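Local coordinates for protein RNA-dependent RNA Polymerase (Bombyx mori cytoplasmic polyhedrosis virus, PDB 6TZ0) that catalyses RNA-directed RNA synthesis, serving both the transcription and the replication of the segmented double-stranded RNA genome of the virus, at residues A370-N375 and K382-N387; S399-I404 and L568-K573; D561-F566 and S645-V650; S572-P577 and N603-A608. One frame throughout, in Å; residues are numbered along the deposited sequence.

Contact 1. Residues A370-N375 and K382-N387; sequences AVLMSN and KQKYAN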
loop_
_atom_site.group_PDB
_atom_site.type_symbol
_atom_site.label_atom_id
_atom_site.label_comp_id
_atom_site.label_asym_id
_atom_site.label_seq_id
_atom_site.Cartn_x
_atom_site.Cartn_y
_atom_site.Cartn_z
ATOM N N ALA A 370 -15.396 -27.078 -5.713
ATOM C CA ALA A 370 -14.998 -28.422 -6.096
ATOM C C ALA A 370 -13.820 -28.363 -7.057
ATOM O O ALA A 370 -13.864 -27.675 -8.075
ATOM C CB ALA A 370 -16.169 -29.158 -6.735
ATOM N N VAL A 371 -12.755 -29.076 -6.717
ATOM C CA VAL A 371 -11.524 -29.070 -7.497
ATOM C C VAL A 371 -11.704 -30.004 -8.681
ATOM O O VAL A 371 -11.936 -31.197 -8.499
ATOM C CB VAL A 371 -10.326 -29.493 -6.637
ATOM C CG1 VAL A 371 -9.094 -29.683 -7.485
ATOM C CG2 VAL A 371 -10.064 -28.456 -5.590
ATOM N N LEU A 372 -11.588 -29.467 -9.894
ATOM C CA LEU A 372 -11.822 -30.248 -11.103
ATOM C C LEU A 372 -10.539 -30.804 -11.702
ATOM O O LEU A 372 -10.524 -31.943 -12.173
ATOM C CB LEU A 372 -12.535 -29.392 -12.147
ATOM C CG LEU A 372 -13.942 -28.907 -11.813
ATOM C CD1 LEU A 372 -14.417 -27.960 -12.884
ATOM C CD2 LEU A 372 -14.892 -30.067 -11.670
ATOM N N MET A 373 -9.471 -30.014 -11.718
ATOM C CA MET A 373 -8.177 -30.439 -12.230
ATOM C C MET A 373 -7.129 -30.141 -11.170
ATOM O O MET A 373 -7.228 -29.137 -10.464
ATOM C CB MET A 373 -7.839 -29.727 -13.542
ATOM C CG MET A 373 -6.615 -30.249 -14.233
ATOM S SD MET A 373 -6.119 -29.365 -15.712
ATOM C CE MET A 373 -7.395 -29.888 -16.841
ATOM N N SER A 374 -6.129 -31.008 -11.053
ATOM C CA SER A 374 -5.252 -30.951 -9.899
ATOM C C SER A 374 -3.837 -31.374 -10.257
ATOM O O SER A 374 -3.623 -32.285 -11.054
ATOM C CB SER A 374 -5.791 -31.845 -8.785
ATOM O OG SER A 374 -4.936 -31.825 -7.679
ATOM N N ASN A 375 -2.878 -30.733 -9.599
ATOM C CA ASN A 375 -1.455 -31.008 -9.717
ATOM C C ASN A 375 -1.128 -32.381 -9.119
ATOM O O ASN A 375 -1.943 -32.999 -8.438
ATOM C CB ASN A 375 -0.684 -29.899 -8.999
ATOM C CG ASN A 375 0.752 -29.817 -9.401
ATOM O OD1 ASN A 375 1.225 -30.595 -10.227
ATOM N ND2 ASN A 375 1.467 -28.870 -8.814
ATOM N N LYS A 382 -7.818 -26.054 -11.442
ATOM C CA LYS A 382 -9.109 -25.696 -11.999
ATOM C C LYS A 382 -10.182 -26.093 -11.001
ATOM O O LYS A 382 -10.143 -27.193 -10.452
ATOM C CB LYS A 382 -9.340 -26.394 -13.334
ATOM C CG LYS A 382 -10.543 -25.931 -14.096
ATOM C CD LYS A 382 -10.665 -26.723 -15.370
ATOM C CE LYS A 382 -9.532 -26.394 -16.319
ATOM N NZ LYS A 382 -9.625 -24.998 -16.819
ATOM N N GLN A 383 -11.146 -25.206 -10.783
ATOM C CA GLN A 383 -12.119 -25.421 -9.725
ATOM C C GLN A 383 -13.389 -24.634 -10.015
ATOM O O GLN A 383 -13.386 -23.678 -10.791
ATOM C CB GLN A 383 -11.515 -25.055 -8.371
ATOM C CG GLN A 383 -10.904 -23.688 -8.359
ATOM C CD GLN A 383 -10.169 -23.404 -7.084
ATOM O OE1 GLN A 383 -10.123 -24.237 -6.189
ATOM N NE2 GLN A 383 -9.584 -22.221 -6.989
ATOM N N LYS A 384 -14.477 -25.061 -9.381
ATOM C CA LYS A 384 -15.804 -24.560 -9.699
ATOM C C LYS A 384 -16.686 -24.751 -8.477
ATOM O O LYS A 384 -16.519 -25.716 -7.732
ATOM C CB LYS A 384 -16.373 -25.302 -10.914
ATOM C CG LYS A 384 -17.634 -24.722 -11.511
ATOM C CD LYS A 384 -18.036 -25.498 -12.740
ATOM C CE LYS A 384 -19.156 -24.808 -13.489
ATOM N NZ LYS A 384 -20.421 -24.786 -12.721
ATOM N N TYR A 385 -17.614 -23.824 -8.266
ATOM C CA TYR A 385 -18.485 -23.874 -7.099
ATOM C C TYR A 385 -19.749 -24.671 -7.371
ATOM O O TYR A 385 -20.336 -24.585 -8.451
ATOM C CB TYR A 385 -18.853 -22.465 -6.635
ATOM C CG TYR A 385 -17.751 -21.807 -5.852
ATOM C CD1 TYR A 385 -17.612 -22.046 -4.495
ATOM C CD2 TYR A 385 -16.831 -20.983 -6.473
ATOM C CE1 TYR A 385 -16.606 -21.469 -3.775
ATOM C CE2 TYR A 385 -15.825 -20.391 -5.755
ATOM C CZ TYR A 385 -15.714 -20.646 -4.411
ATOM O OH TYR A 385 -14.702 -20.068 -3.699
ATOM N N ALA A 386 -20.160 -25.452 -6.374
ATOM C CA ALA A 386 -21.408 -26.197 -6.480
ATOM C C ALA A 386 -22.602 -25.267 -6.314
ATOM O O ALA A 386 -23.421 -25.123 -7.228
ATOM C CB ALA A 386 -21.441 -27.320 -5.441
ATOM N N ASN A 387 -22.698 -24.611 -5.161
ATOM C CA ASN A 387 -23.762 -23.661 -4.873
ATOM C C ASN A 387 -23.330 -22.825 -3.677
ATOM O O ASN A 387 -22.511 -23.263 -2.866
ATOM C CB ASN A 387 -25.090 -24.369 -4.581
ATOM C CG ASN A 387 -26.279 -23.438 -4.650
ATOM O OD1 ASN A 387 -26.133 -22.241 -4.901
ATOM N ND2 ASN A 387 -27.469 -23.982 -4.428
#
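With CG anti to the backbone N in both Met373 (chi1 -172°) and Lys382 (chi1 -171°), the two side chains leave the hairpin on the same face and start out as neighbours, Met373 CB lying 3.7 Å from Lys382 CB. They cross obliquely and approach again further out, where Met373 CE is 4.1 Å from Lys382 CE. Bends at the last two torsions of the lysine then lead its ammonium end away from 370-375, on the side where Ser572 of helix 557-573 lies. Leu372, the first residue of the bulge, points toward the partner strand, and its CD1 sits 3.8 Å from Lys384 CB. Val371 and Gln383 point to the other face. Gln383 CB rests 3.5 Å from Ala370 O, and the extended chain beyond it carries NE2 toward helix 557-573.

The backbone evidence centres on Lys382 O, which takes two N-H groups from one face of its carbonyl plane: Leu372 N at 2.8 Å and Met373 N at 3.2 Å. A longer return bond runs from Lys382 N to Met373 O at 3.3 Å. At the other end, Lys384 N donates to Ala370 O at 3.0 Å, while the reciprocal bond from Ala370 N to Lys384 O is weak because it is poorly aligned. The short strand axes run at 142°, antiparallel but twisted. Two consecutive residues, Leu372 and Met373, set against the single residue Lys382 define a classic beta bulge, here in a beta hairpin at the margin of a four-stranded antiparallel sheet.

Contact 2. Residues S399-I404 and L568-K573; sequences SFTDEI and LDVASK
Thr401, Val570 and Lys573 supply most of the buried surface, with Thr401 at the middle. Its methyl group faces helix 557-573: CG2 lies 3.8 Å from Val570 CG2 and 3.9 Å from Asp569 CB. Its hydroxyl is placed between the backbone N and the carbonyl carbon (chi1 58°), which turns OG1 to the lysine; there OG1 lies 3.4 Å from Lys573 CE, an aliphatic contact. The hydroxyl has a weak bond to Ser398 O, just before the segment.

Val570 divides its two methyls between two residues. While CG2 meets Thr401, CG1 reaches Ile404 CG2 at 3.7 Å, and these side chains approach at about a right angle. Lys573 lies along the more exposed margin with its chain straight until a bend at the last torsion. Asp402 OD1 and Lys573 NZ are 6.4 Å apart, too far for a salt bridge.

No hydrogen bond joins the segments, so apolar side-chain packing carries the interface; Phe566, one turn before Val570 on helix 557-573, also touches Thr401 and Ile404. This is helix-helix packing within the polymerase domain: the first turn of helix 401-409 lies against the C-terminal turns of helix 557-573.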
loop_
_atom_site.group_PDB
_atom_site.type_symbol
_atom_site.label_atom_id
_atom_site.label_comp_id
_atom_site.label_asym_id
_atom_site.label_seq_id
_atom_site.Cartn_x
_atom_site.Cartn_y
_atom_site.Cartn_z
ATOM N N SER A 399 -18.167 -14.579 -17.060
ATOM C CA SER A 399 -18.421 -14.041 -18.384
ATOM C C SER A 399 -17.348 -13.068 -18.848
ATOM O O SER A 399 -17.419 -12.591 -19.982
ATOM C CB SER A 399 -19.786 -13.363 -18.397
ATOM O OG SER A 399 -19.817 -12.296 -17.478
ATOM N N PHE A 400 -16.355 -12.773 -18.014
ATOM C CA PHE A 400 -15.286 -11.848 -18.358
ATOM C C PHE A 400 -13.964 -12.534 -18.661
ATOM O O PHE A 400 -13.028 -11.854 -19.081
ATOM C CB PHE A 400 -15.067 -10.840 -17.224
ATOM C CG PHE A 400 -16.176 -9.846 -17.069
ATOM C CD1 PHE A 400 -16.210 -8.704 -17.848
ATOM C CD2 PHE A 400 -17.187 -10.053 -16.149
ATOM C CE1 PHE A 400 -17.225 -7.787 -17.705
ATOM C CE2 PHE A 400 -18.202 -9.141 -16.008
ATOM C CZ PHE A 400 -18.222 -8.011 -16.793
ATOM N N THR A 401 -13.871 -13.854 -18.487
ATOM C CA THR A 401 -12.568 -14.514 -18.455
ATOM C C THR A 401 -11.899 -14.578 -19.822
ATOM O O THR A 401 -10.670 -14.486 -19.906
ATOM C CB THR A 401 -12.705 -15.919 -17.877
ATOM O OG1 THR A 401 -13.628 -16.666 -18.669
ATOM C CG2 THR A 401 -13.196 -15.867 -16.451
ATOM N N ASP A 402 -12.671 -14.711 -20.898
ATOM C CA ASP A 402 -12.063 -14.884 -22.213
ATOM C C ASP A 402 -11.520 -13.576 -22.776
ATOM O O ASP A 402 -10.432 -13.562 -23.369
ATOM C CB ASP A 402 -13.074 -15.502 -23.172
ATOM C CG ASP A 402 -12.450 -15.902 -24.487
ATOM O OD1 ASP A 402 -11.719 -16.917 -24.512
ATOM O OD2 ASP A 402 -12.687 -15.199 -25.495
ATOM N N GLU A 403 -12.241 -12.473 -22.571
ATOM C CA GLU A 403 -11.742 -11.156 -22.950
ATOM C C GLU A 403 -10.511 -10.767 -22.140
ATOM O O GLU A 403 -9.544 -10.224 -22.694
ATOM C CB GLU A 403 -12.849 -10.122 -22.773
ATOM C CG GLU A 403 -12.457 -8.711 -23.142
ATOM C CD GLU A 403 -12.232 -8.523 -24.625
ATOM O OE1 GLU A 403 -12.849 -9.258 -25.427
ATOM O OE2 GLU A 403 -11.436 -7.632 -24.992
ATOM N N ILE A 404 -10.516 -11.059 -20.834
ATOM C CA ILE A 404 -9.363 -10.757 -19.990
ATOM C C ILE A 404 -8.164 -11.607 -20.392
ATOM O O ILE A 404 -7.033 -11.114 -20.420
ATOM C CB ILE A 404 -9.725 -10.922 -18.499
ATOM C CG1 ILE A 404 -10.705 -9.841 -18.071
ATOM C CG2 ILE A 404 -8.523 -10.780 -17.605
ATOM C CD1 ILE A 404 -11.272 -10.049 -16.701
ATOM N N LEU A 568 -7.738 -18.484 -11.679
ATOM C CA LEU A 568 -7.383 -19.745 -12.320
ATOM C C LEU A 568 -8.163 -19.980 -13.606
ATOM O O LEU A 568 -7.632 -20.604 -14.528
ATOM C CB LEU A 568 -7.576 -20.909 -11.353
ATOM C CG LEU A 568 -6.534 -21.007 -10.245
ATOM C CD1 LEU A 568 -6.890 -22.109 -9.274
ATOM C CD2 LEU A 568 -5.175 -21.248 -10.841
ATOM N N ASP A 569 -9.390 -19.458 -13.707
ATOM C CA ASP A 569 -10.128 -19.523 -14.969
ATOM C C ASP A 569 -9.428 -18.728 -16.062
ATOM O O ASP A 569 -9.210 -19.235 -17.176
ATOM C CB ASP A 569 -11.550 -18.997 -14.787
ATOM C CG ASP A 569 -12.431 -19.942 -14.019
ATOM O OD1 ASP A 569 -12.179 -21.161 -14.065
ATOM O OD2 ASP A 569 -13.392 -19.467 -13.381
ATOM N N VAL A 570 -9.056 -17.482 -15.754
ATOM C CA VAL A 570 -8.377 -16.654 -16.748
ATOM C C VAL A 570 -7.001 -17.228 -17.074
ATOM O O VAL A 570 -6.570 -17.222 -18.231
ATOM C CB VAL A 570 -8.282 -15.200 -16.256
ATOM C CG1 VAL A 570 -7.597 -14.333 -17.284
ATOM C CG2 VAL A 570 -9.646 -14.661 -15.959
ATOM N N ALA A 571 -6.317 -17.782 -16.072
ATOM C CA ALA A 571 -4.993 -18.344 -16.292
ATOM C C ALA A 571 -5.044 -19.619 -17.116
ATOM O O ALA A 571 -4.119 -19.890 -17.885
ATOM C CB ALA A 571 -4.315 -18.611 -14.952
ATOM N N SER A 572 -6.106 -20.409 -16.979
ATOM C CA SER A 572 -6.234 -21.597 -17.809
ATOM C C SER A 572 -6.586 -21.230 -19.241
ATOM O O SER A 572 -6.120 -21.882 -20.182
ATOM C CB SER A 572 -7.288 -22.531 -17.232
ATOM O OG SER A 572 -8.575 -21.970 -17.381
ATOM N N LYS A 573 -7.395 -20.183 -19.436
ATOM C CA LYS A 573 -7.788 -19.837 -20.800
ATOM C C LYS A 573 -6.684 -19.167 -21.613
ATOM O O LYS A 573 -6.758 -19.185 -22.843
ATOM C CB LYS A 573 -9.022 -18.937 -20.802
ATOM C CG LYS A 573 -10.322 -19.657 -20.516
ATOM C CD LYS A 573 -11.485 -18.692 -20.508
ATOM C CE LYS A 573 -12.816 -19.423 -20.427
ATOM N NZ LYS A 573 -13.003 -20.154 -19.149
#

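Contact 3. Residues D561-F566 and S645-V650; sequences DIYNTF and STHHTV
Tyr563 lays one face of its ring against His647, whose ring presents an edge to it, the centroids 5.0 Å apart and the planes at 63°, the values of an offset edge-to-face pair. The approaching edge atom is His647 CD2, 3.5 Å from Tyr563 CG. CA of the same histidine also lies over the tyrosine face, shifted toward the rim, as a CH-pi contact. The tyrosine gets there because CG is anti to the backbone N (chi1 -176°), which extends the ring from helix 557-573 toward helix 644-665.

Val650 takes the edge of the ring, near its plane, with CG1 3.7 Å from Tyr563 CE1. The same methyl is 4.3 Å from Phe566 CD2, so it joins the aromatic residues of successive turns. The short helix axes cross at 91° with a closest approach of 10.4 Å, and a tyrosine, a histidine and a valine side chain bridge that separation.

Tyr563 OH comes within 3.7 Å of Thr646 OG1 without bonding to it; its hydrogen bond is to Pro503 O. His647 is itself stacked on Tyr637. With no hydrogen bond between the segments, cohesion comes from buried ring and methyl packing, which restrains the tyrosine over a face and at an edge.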
loop_
_atom_site.group_PDB
_atom_site.type_symbol
_atom_site.label_atom_id
_atom_site.label_comp_id
_atom_site.label_asym_id
_atom_site.label_seq_id
_atom_site.Cartn_x
_atom_site.Cartn_y
_atom_site.Cartn_z
ATOM N N ASP A 561 -10.105 -17.858 -1.804
ATOM C CA ASP A 561 -10.315 -18.852 -2.852
ATOM C C ASP A 561 -11.377 -18.438 -3.881
ATOM O O ASP A 561 -11.321 -18.915 -5.016
ATOM C CB ASP A 561 -10.681 -20.185 -2.210
ATOM C CG ASP A 561 -10.285 -21.369 -3.059
ATOM O OD1 ASP A 561 -9.720 -21.171 -4.151
ATOM O OD2 ASP A 561 -10.514 -22.512 -2.619
ATOM N N ILE A 562 -12.294 -17.523 -3.534
ATOM C CA ILE A 562 -13.305 -17.050 -4.487
ATOM C C ILE A 562 -12.648 -16.279 -5.629
ATOM O O ILE A 562 -12.943 -16.503 -6.808
ATOM C CB ILE A 562 -14.366 -16.189 -3.776
ATOM C CG1 ILE A 562 -15.136 -17.001 -2.740
ATOM C CG2 ILE A 562 -15.349 -15.590 -4.769
ATOM C CD1 ILE A 562 -16.068 -16.186 -1.896
ATOM N N TYR A 563 -11.745 -15.360 -5.291
ATOM C CA TYR A 563 -10.955 -14.660 -6.296
ATOM C C TYR A 563 -9.968 -15.598 -6.977
ATOM O O TYR A 563 -9.646 -15.403 -8.157
ATOM C CB TYR A 563 -10.233 -13.493 -5.623
ATOM C CG TYR A 563 -9.433 -12.565 -6.509
ATOM C CD1 TYR A 563 -10.061 -11.602 -7.283
ATOM C CD2 TYR A 563 -8.047 -12.623 -6.536
ATOM C CE1 TYR A 563 -9.334 -10.742 -8.076
ATOM C CE2 TYR A 563 -7.316 -11.765 -7.330
ATOM C CZ TYR A 563 -7.967 -10.831 -8.098
ATOM O OH TYR A 563 -7.242 -9.977 -8.888
ATOM N N ASN A 564 -9.486 -16.618 -6.254
ATOM C CA ASN A 564 -8.562 -17.575 -6.855
ATOM C C ASN A 564 -9.210 -18.386 -7.970
ATOM O O ASN A 564 -8.529 -18.744 -8.931
ATOM C CB ASN A 564 -7.994 -18.527 -5.806
ATOM C CG ASN A 564 -7.001 -17.864 -4.896
ATOM O OD1 ASN A 564 -6.246 -16.995 -5.316
ATOM N ND2 ASN A 564 -6.964 -18.299 -3.649
ATOM N N THR A 565 -10.509 -18.685 -7.861
ATOM C CA THR A 565 -11.205 -19.381 -8.948
ATOM C C THR A 565 -11.242 -18.547 -10.221
ATOM O O THR A 565 -11.037 -19.072 -11.321
ATOM C CB THR A 565 -12.634 -19.735 -8.547
ATOM O OG1 THR A 565 -13.342 -18.540 -8.215
ATOM C CG2 THR A 565 -12.650 -20.659 -7.381
ATOM N N PHE A 566 -11.517 -17.250 -10.086
ATOM C CA PHE A 566 -11.521 -16.335 -11.224
ATOM C C PHE A 566 -10.136 -16.220 -11.851
ATOM O O PHE A 566 -9.993 -16.254 -13.087
ATOM C CB PHE A 566 -12.047 -14.981 -10.745
ATOM C CG PHE A 566 -11.952 -13.882 -11.749
ATOM C CD1 PHE A 566 -12.769 -13.858 -12.859
ATOM C CD2 PHE A 566 -11.069 -12.832 -11.547
ATOM C CE1 PHE A 566 -12.676 -12.824 -13.775
ATOM C CE2 PHE A 566 -10.972 -11.803 -12.453
ATOM C CZ PHE A 566 -11.776 -11.796 -13.565
ATOM N N SER A 645 -5.965 -3.913 -3.648
ATOM C CA SER A 645 -7.187 -3.173 -3.920
ATOM C C SER A 645 -8.043 -3.879 -4.960
ATOM O O SER A 645 -9.280 -3.875 -4.853
ATOM C CB SER A 645 -6.840 -1.757 -4.375
ATOM O OG SER A 645 -7.996 -1.020 -4.714
ATOM N N THR A 646 -7.395 -4.512 -5.942
ATOM C CA THR A 646 -8.116 -5.209 -6.995
ATOM C C THR A 646 -8.869 -6.413 -6.469
ATOM O O THR A 646 -9.942 -6.717 -6.989
ATOM C CB THR A 646 -7.168 -5.663 -8.102
ATOM O OG1 THR A 646 -6.248 -6.623 -7.581
ATOM C CG2 THR A 646 -6.395 -4.490 -8.652
ATOM N N HIS A 647 -8.339 -7.083 -5.442
ATOM C CA HIS A 647 -9.028 -8.224 -4.849
ATOM C C HIS A 647 -10.378 -7.827 -4.277
ATOM O O HIS A 647 -11.406 -8.425 -4.618
ATOM C CB HIS A 647 -8.168 -8.853 -3.760
ATOM C CG HIS A 647 -8.823 -10.007 -3.070
ATOM N ND1 HIS A 647 -9.649 -9.853 -1.980
ATOM C CD2 HIS A 647 -8.770 -11.334 -3.314
ATOM C CE1 HIS A 647 -10.084 -11.035 -1.588
ATOM N NE2 HIS A 647 -9.564 -11.952 -2.379
ATOM N N HIS A 648 -10.393 -6.807 -3.419
ATOM C CA HIS A 648 -11.636 -6.389 -2.786
ATOM C C HIS A 648 -12.593 -5.776 -3.794
ATOM O O HIS A 648 -13.802 -6.017 -3.712
ATOM C CB HIS A 648 -11.349 -5.405 -1.654
ATOM C CG HIS A 648 -10.437 -5.950 -0.601
ATOM N ND1 HIS A 648 -10.776 -7.014 0.203
ATOM C CD2 HIS A 648 -9.218 -5.545 -0.185
ATOM C CE1 HIS A 648 -9.794 -7.265 1.048
ATOM N NE2 HIS A 648 -8.835 -6.386 0.832
ATOM N N THR A 649 -12.066 -5.056 -4.792
ATOM C CA THR A 649 -12.918 -4.464 -5.819
ATOM C C THR A 649 -13.603 -5.534 -6.665
ATOM O O THR A 649 -14.826 -5.490 -6.867
ATOM C CB THR A 649 -12.090 -3.542 -6.703
ATOM O OG1 THR A 649 -11.469 -2.542 -5.894
ATOM C CG2 THR A 649 -12.976 -2.871 -7.717
ATOM N N VAL A 650 -12.826 -6.515 -7.146
ATOM C CA VAL A 650 -13.364 -7.597 -7.965
ATOM C C VAL A 650 -14.360 -8.433 -7.177
ATOM O O VAL A 650 -15.453 -8.738 -7.671
ATOM C CB VAL A 650 -12.213 -8.450 -8.530
ATOM C CG1 VAL A 650 -12.720 -9.755 -9.082
ATOM C CG2 VAL A 650 -11.514 -7.707 -9.645
#

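Contact 4. Residues S572-P577 and N603-A608; sequences SKCTVP and NAAWQA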
loop_
_atom_site.group_PDB
_atom_site.type_symbol
_atom_site.label_atom_id
_atom_site.label_comp_id
_atom_site.label_asym_id
_atom_site.label_seq_id
_atom_site.Cartn_x
_atom_site.Cartn_y
_atom_site.Cartn_z
ATOM N N SER A 572 -6.106 -20.409 -16.979
ATOM C CA SER A 572 -6.234 -21.597 -17.809
ATOM C C SER A 572 -6.586 -21.230 -19.241
ATOM O O SER A 572 -6.120 -21.882 -20.182
ATOM C CB SER A 572 -7.288 -22.531 -17.232
ATOM O OG SER A 572 -8.575 -21.970 -17.381
ATOM N N LYS A 573 -7.395 -20.183 -19.436
ATOM C CA LYS A 573 -7.788 -19.837 -20.800
ATOM C C LYS A 573 -6.684 -19.167 -21.613
ATOM O O LYS A 573 -6.758 -19.185 -22.843
ATOM C CB LYS A 573 -9.022 -18.937 -20.802
ATOM C CG LYS A 573 -10.322 -19.657 -20.516
ATOM C CD LYS A 573 -11.485 -18.692 -20.508
ATOM C CE LYS A 573 -12.816 -19.423 -20.427
ATOM N NZ LYS A 573 -13.003 -20.154 -19.149
ATOM N N CYS A 574 -5.670 -18.587 -20.983
ATOM C CA CYS A 574 -4.721 -17.772 -21.728
ATOM C C CYS A 574 -3.602 -18.628 -22.316
ATOM O O CYS A 574 -3.580 -19.852 -22.188
ATOM C CB CYS A 574 -4.157 -16.661 -20.844
ATOM S SG CYS A 574 -3.160 -17.203 -19.455
ATOM N N THR A 575 -2.664 -17.968 -22.999
ATOM C CA THR A 575 -1.504 -18.626 -23.606
ATOM C C THR A 575 -0.305 -17.706 -23.380
ATOM O O THR A 575 -0.004 -16.846 -24.212
ATOM C CB THR A 575 -1.740 -18.896 -25.087
ATOM O OG1 THR A 575 -2.945 -19.651 -25.249
ATOM C CG2 THR A 575 -0.591 -19.698 -25.681
ATOM N N VAL A 576 0.364 -17.878 -22.245
ATOM C CA VAL A 576 1.488 -17.025 -21.857
ATOM C C VAL A 576 2.680 -17.906 -21.518
ATOM O O VAL A 576 2.670 -18.578 -20.480
ATOM C CB VAL A 576 1.137 -16.123 -20.660
ATOM C CG1 VAL A 576 2.353 -15.329 -20.210
ATOM C CG2 VAL A 576 0.005 -15.178 -20.995
ATOM N N PRO A 577 3.712 -17.960 -22.348
ATOM C CA PRO A 577 4.963 -18.584 -21.923
ATOM C C PRO A 577 5.892 -17.547 -21.314
ATOM O O PRO A 577 5.765 -16.345 -21.559
ATOM C CB PRO A 577 5.537 -19.128 -23.233
ATOM C CG PRO A 577 5.072 -18.147 -24.239
ATOM C CD PRO A 577 3.712 -17.679 -23.793
ATOM N N ASN A 603 0.582 -23.380 -19.353
ATOM C CA ASN A 603 1.434 -22.238 -19.648
ATOM C C ASN A 603 2.047 -21.682 -18.362
ATOM O O ASN A 603 1.803 -22.181 -17.264
ATOM C CB ASN A 603 0.669 -21.176 -20.442
ATOM C CG ASN A 603 -0.567 -20.658 -19.736
ATOM O OD1 ASN A 603 -0.905 -21.080 -18.651
ATOM N ND2 ASN A 603 -1.233 -19.707 -20.356
ATOM N N ALA A 604 2.846 -20.619 -18.501
ATOM C CA ALA A 604 3.655 -20.135 -17.386
ATOM C C ALA A 604 2.816 -19.416 -16.339
ATOM O O ALA A 604 3.057 -19.562 -15.132
ATOM C CB ALA A 604 4.745 -19.205 -17.907
ATOM N N ALA A 605 1.838 -18.627 -16.786
ATOM C CA ALA A 605 1.028 -17.829 -15.876
ATOM C C ALA A 605 0.155 -18.694 -14.986
ATOM O O ALA A 605 -0.058 -18.363 -13.819
ATOM C CB ALA A 605 0.163 -16.860 -16.669
ATOM N N TRP A 606 -0.325 -19.819 -15.508
ATOM C CA TRP A 606 -1.181 -20.693 -14.720
ATOM C C TRP A 606 -0.362 -21.494 -13.715
ATOM O O TRP A 606 -0.834 -21.768 -12.606
ATOM C CB TRP A 606 -2.007 -21.539 -15.690
ATOM C CG TRP A 606 -2.958 -22.533 -15.170
ATOM C CD1 TRP A 606 -3.674 -22.464 -14.021
ATOM C CD2 TRP A 606 -3.498 -23.626 -15.908
ATOM N NE1 TRP A 606 -4.533 -23.523 -13.935
ATOM C CE2 TRP A 606 -4.454 -24.248 -15.092
ATOM C CE3 TRP A 606 -3.234 -24.166 -17.167
ATOM C CZ2 TRP A 606 -5.138 -25.386 -15.486
ATOM C CZ3 TRP A 606 -3.912 -25.300 -17.553
ATOM C CH2 TRP A 606 -4.852 -25.895 -16.718
ATOM N N GLN A 607 0.905 -21.766 -14.039
ATOM C CA GLN A 607 1.841 -22.311 -13.057
ATOM C C GLN A 607 2.089 -21.327 -11.924
ATOM O O GLN A 607 2.070 -21.706 -10.746
ATOM C CB GLN A 607 3.171 -22.658 -13.718
ATOM C CG GLN A 607 3.121 -23.776 -14.709
ATOM C CD GLN A 607 4.452 -24.006 -15.363
ATOM O OE1 GLN A 607 5.440 -23.378 -15.014
ATOM N NE2 GLN A 607 4.476 -24.869 -16.360
ATOM N N ALA A 608 2.325 -20.055 -12.267
ATOM C CA ALA A 608 2.589 -19.042 -11.246
ATOM C C ALA A 608 1.376 -18.804 -10.361
ATOM O O ALA A 608 1.506 -18.716 -9.135
ATOM C CB ALA A 608 3.025 -17.735 -11.900
#
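Val576 O receives the N-H of Ala604 at 2.8 Å, the shortest sound polar bond of the contact, and the donor sits nearly along the C=O axis (C=O...N angle 166°). Being in the first turn of helix 604-614, the Ala604 N-H has no acceptor within its own helix, and Val576 O, on the chain leaving helix 557-573, supplies one. Ala604 CB adds a close approach to the same oxygen.

Asn603 works in two directions. Its chi1 of 58° puts the amide over the helix start, with OD1 on the side of Trp606 N, which donates a weak bond of 3.4 Å. The other end of the amide faces the departing chain, and ND2 gives a weak hydrogen bond to Cys574 SG at 3.3 Å. ND2 also lies 3.1 Å from Val576 N, but both are donors, so this is packing. Two apolar contacts lie alongside: Cys574 SG is 4.3 Å and Val576 CB 4.2 Å from Ala605 CB.

In the last turn of helix 557-573, Ser572 CB sits above the centre of the Trp606 six-membered ring, 3.9 Å from its centroid and 11° off the normal, a CH-pi contact over the face. The indole NE1 is held by Leu381 O, which helps to fix the ring's orientation. The polar geometry fits a helix N-cap, with Asn603 capping helix 604-614 beside the chain leaving helix 557-573.

Helix 557-573 is the common element: contacts 2, 3 and 4 use it, and contact 1 lies against it. Contacts 2 and 4, with centres about 11 Å apart, share Ser572 and Lys573. Contact 1 reaches contact 3 through a weak hydrogen bond, Gln383 NE2 to Asp561 OD1 at 3.0 Å, and contact 4 through Met373 SD, 3.8 Å from Trp606 CH2. Contacts 2 and 3 meet where Ile404 CD1 is 3.6 Å from Phe566 CZ. Contact 3 is near the active site: the side chain of His647 is about 7 Å from that of UTP-binding Asp552 and about 10 Å from that of magnesium-binding Asp680, neither ligand being present on this chain. The others lie away from them.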